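Side-chain contact in putative flagellar hook-associated protein (Vibrio parahaemolyticus, PDB 3PWX), which is probably a structural component of the bacterial flagellum, associated with its hook: residues Glu95-Phe100 against Lys104-Ala109. Sequence-based numbering, arbitrary orientation.
Sequences EGHFLF and KTDTAA. With MG (magnesium ion), chain C.
The one direct hydrogen bond between residues 95-100 and 104-109 is a backbone one, F98 N to T105 O at 2.7 Å, nearly straight at 173°; the same carbonyl oxygen also receives a CA-H...O contact from H97. The F98 ring supplies the packing. With CG beside its backbone N and anti to the carbonyl carbon (chi1 -68°), it lies against 104-109, where A108 CA sits over one face, 3.6 Å from the F98 ring centroid in a CH-pi contact, almost on the ring normal. D106 O lies at the ring edge, 3.5 Å from F98 CE2. D106 belongs to a type I beta turn, K104 to T107, closed by T107 N to K104 O, in the loop connection that follows helix 71-89 and leads to strand 110-111; A108 comes just past it. The magnesium ion and its waters join H97 to D106 and T105. H97 NE2 binds the metal at 2.3 Å, while D106 reaches it only through water: OD2 accepts from one metal-bound water, which also bonds T105 OG1, and OD1 accepts from a second. H97 ND1 donates to E95 OE1 (3.0 Å), meeting the carboxylate from above its plane. With ND1 bonded to E95 and NE2 to the metal, the imidazole's rotation is held from both nitrogens.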
ATOM      1  N   GLU A  95       2.574 -20.485 -11.635  1.00 72.60           N
ATOM      2  CA  GLU A  95       1.235 -20.499 -12.262  1.00 73.49           C
ATOM      3  C   GLU A  95       1.308 -20.192 -13.755  1.00 72.89           C
ATOM      4  O   GLU A  95       0.398 -20.530 -14.489  1.00 75.08           O
ATOM      5  CB  GLU A  95       0.295 -19.483 -11.620  1.00 72.39           C
ATOM      6  CG  GLU A  95       0.611 -19.107 -10.163  1.00 74.88           C
ATOM      7  CD  GLU A  95      -0.093 -17.813  -9.750  1.00 78.44           C
ATOM      8  OE1 GLU A  95       0.599 -16.757  -9.605  1.00 73.89           O
ATOM      9  OE2 GLU A  95      -1.356 -17.863  -9.608  1.00 81.31           O
ATOM     10  N   GLY A  96       2.393 -19.561 -14.204  1.00 70.27           N
ATOM     11  CA  GLY A  96       2.463 -19.062 -15.566  1.00 68.19           C
ATOM     12  C   GLY A  96       2.205 -17.572 -15.749  1.00 65.09           C
ATOM     13  O   GLY A  96       2.077 -17.115 -16.869  1.00 65.75           O
ATOM     14  N   HIS A  97       2.171 -16.792 -14.675  1.00 61.18           N
ATOM     15  CA  HIS A  97       1.960 -15.367 -14.832  1.00 58.41           C
ATOM     16  C   HIS A  97       3.237 -14.571 -15.107  1.00 57.11           C
ATOM     17  O   HIS A  97       4.296 -14.876 -14.530  1.00 57.31           O
ATOM     18  CB  HIS A  97       1.219 -14.841 -13.595  1.00 57.14           C
ATOM     19  CG  HIS A  97      -0.144 -15.439 -13.445  1.00 59.01           C
ATOM     20  ND1 HIS A  97      -0.634 -15.882 -12.239  1.00 61.53           N
ATOM     21  CD2 HIS A  97      -1.114 -15.694 -14.362  1.00 59.02           C
ATOM     22  CE1 HIS A  97      -1.856 -16.360 -12.414  1.00 58.77           C
ATOM     23  NE2 HIS A  97      -2.161 -16.269 -13.692  1.00 59.53           N
ATOM     24  N   PHE A  98       3.165 -13.560 -15.979  1.00 56.89           N
ATOM     25  CA  PHE A  98       4.343 -12.718 -16.229  1.00 56.17           C
ATOM     26  C   PHE A  98       4.637 -11.747 -15.088  1.00 55.01           C
ATOM     27  O   PHE A  98       3.921 -10.827 -14.842  1.00 54.63           O
ATOM     28  CB  PHE A  98       4.292 -12.016 -17.583  1.00 56.47           C
ATOM     29  CG  PHE A  98       4.416 -12.955 -18.734  1.00 57.69           C
ATOM     30  CD1 PHE A  98       5.673 -13.397 -19.161  1.00 57.93           C
ATOM     31  CD2 PHE A  98       3.282 -13.456 -19.350  1.00 58.77           C
ATOM     32  CE1 PHE A  98       5.783 -14.318 -20.238  1.00 59.29           C
ATOM     33  CE2 PHE A  98       3.388 -14.354 -20.411  1.00 60.13           C
ATOM     34  CZ  PHE A  98       4.628 -14.788 -20.859  1.00 60.41           C
ATOM     35  N   LEU A  99       5.737 -11.975 -14.398  1.00 54.64           N
ATOM     36  CA  LEU A  99       6.126 -11.206 -13.238  1.00 53.77           C
ATOM     37  C   LEU A  99       6.200  -9.698 -13.479  1.00 53.18           C
ATOM     38  O   LEU A  99       5.996  -8.901 -12.598  1.00 52.68           O
ATOM     39  CB  LEU A  99       7.512 -11.747 -12.834  1.00 53.79           C
ATOM     40  CG  LEU A  99       7.616 -12.645 -11.582  1.00 53.94           C
ATOM     41  CD1 LEU A  99       6.379 -13.582 -11.334  1.00 54.48           C
ATOM     42  CD2 LEU A  99       8.980 -13.436 -11.557  1.00 54.44           C
ATOM     43  N   PHE A 100       6.531  -9.296 -14.693  1.00 53.37           N
ATOM     44  CA  PHE A 100       7.026  -7.913 -14.881  1.00 52.89           C
ATOM     45  C   PHE A 100       6.210  -7.146 -15.852  1.00 53.17           C
ATOM     46  O   PHE A 100       6.684  -6.068 -16.302  1.00 52.99           O
ATOM     47  CB  PHE A 100       8.502  -7.833 -15.355  1.00 52.83           C
ATOM     48  CG  PHE A 100       9.475  -8.190 -14.314  1.00 52.59           C
ATOM     49  CD1 PHE A 100      10.296  -9.283 -14.479  1.00 53.04           C
ATOM     50  CD2 PHE A 100       9.575  -7.434 -13.112  1.00 52.09           C
ATOM     51  CE1 PHE A 100      11.218  -9.609 -13.510  1.00 52.99           C
ATOM     52  CE2 PHE A 100      10.452  -7.791 -12.147  1.00 52.03           C
ATOM     53  CZ  PHE A 100      11.292  -8.886 -12.355  1.00 52.49           C
ATOM     54  N   LYS A 104      -1.053  -6.769 -17.117  1.00 56.56           N
ATOM     55  CA  LYS A 104      -1.284  -7.644 -18.288  1.00 57.54           C
ATOM     56  C   LYS A 104      -0.549  -9.000 -18.051  1.00 57.36           C
ATOM     57  O   LYS A 104       0.449  -9.301 -18.745  1.00 57.36           O
ATOM     58  CB  LYS A 104      -0.757  -6.983 -19.559  1.00 57.85           C
ATOM     59  CG  LYS A 104      -1.303  -5.636 -19.967  1.00 58.22           C
ATOM     60  CD  LYS A 104      -0.719  -5.353 -21.349  1.00 58.70           C
ATOM     61  CE  LYS A 104      -1.204  -4.080 -22.002  1.00 59.36           C
ATOM     62  NZ  LYS A 104      -0.774  -4.108 -23.453  1.00 66.53           N
ATOM     63  N   THR A 105      -1.040  -9.782 -17.079  1.00 57.33           N
ATOM     64  CA  THR A 105      -0.326 -10.908 -16.463  1.00 57.06           C
ATOM     65  C   THR A 105      -0.114 -12.113 -17.382  1.00 58.09           C
ATOM     66  O   THR A 105       0.778 -12.936 -17.127  1.00 58.00           O
ATOM     67  CB  THR A 105      -1.043 -11.405 -15.184  1.00 56.93           C
ATOM     68  OG1 THR A 105      -2.445 -11.473 -15.446  1.00 57.85           O
ATOM     69  CG2 THR A 105      -0.839 -10.432 -13.919  1.00 56.41           C
ATOM     70  N   ASP A 106      -0.924 -12.236 -18.445  1.00 59.25           N
ATOM     71  CA  ASP A 106      -0.709 -13.280 -19.459  1.00 60.48           C
ATOM     72  C   ASP A 106       0.033 -12.791 -20.711  1.00 60.70           C
ATOM     73  O   ASP A 106       0.192 -13.494 -21.686  1.00 61.85           O
ATOM     74  CB  ASP A 106      -2.034 -13.933 -19.818  1.00 61.92           C
ATOM     75  CG  ASP A 106      -2.699 -14.545 -18.619  1.00 64.80           C
ATOM     76  OD1 ASP A 106      -2.166 -15.540 -18.085  1.00 67.98           O
ATOM     77  OD2 ASP A 106      -3.750 -14.017 -18.182  1.00 69.15           O
ATOM     78  N   THR A 107       0.495 -11.568 -20.687  1.00 59.70           N
ATOM     79  CA  THR A 107       1.194 -11.105 -21.823  1.00 59.93           C
ATOM     80  C   THR A 107       2.678 -10.846 -21.467  1.00 58.82           C
ATOM     81  O   THR A 107       2.971 -10.231 -20.445  1.00 57.67           O
ATOM     82  CB  THR A 107       0.413  -9.976 -22.572  1.00 60.33           C
ATOM     83  OG1 THR A 107       1.239  -8.843 -22.760  1.00 62.96           O
ATOM     84  CG2 THR A 107      -0.789  -9.520 -21.812  1.00 60.26           C
ATOM     85  N   ALA A 108       3.586 -11.404 -22.297  1.00 59.36           N
ATOM     86  CA  ALA A 108       5.036 -11.206 -22.179  1.00 58.62           C
ATOM     87  C   ALA A 108       5.343  -9.733 -22.072  1.00 57.61           C
ATOM     88  O   ALA A 108       4.757  -8.946 -22.777  1.00 59.08           O
ATOM     89  CB  ALA A 108       5.697 -11.752 -23.387  1.00 59.63           C
ATOM     90  N   ALA A 109       6.255  -9.338 -21.194  1.00 56.77           N
ATOM     91  CA  ALA A 109       6.589  -7.907 -20.993  1.00 55.92           C
ATOM     92  C   ALA A 109       7.266  -7.299 -22.219  1.00 57.16           C
ATOM     93  O   ALA A 109       7.057  -6.110 -22.525  1.00 58.26           O
ATOM     94  CB  ALA A 109       7.485  -7.759 -19.826  1.00 54.83           C
TER
HETATM   95 MG    MG C 300      -4.177 -16.483 -14.706  0.50 64.23          MG
HETATM   96  O   HOH W   1      -4.083 -14.241 -15.383  0.50 60.22           O
HETATM   97  O   HOH W   2      -3.268 -17.027 -16.431  0.50 62.44           O
HETATM   98  O   HOH W   3      -3.685 -18.271 -14.248  0.50 76.24           O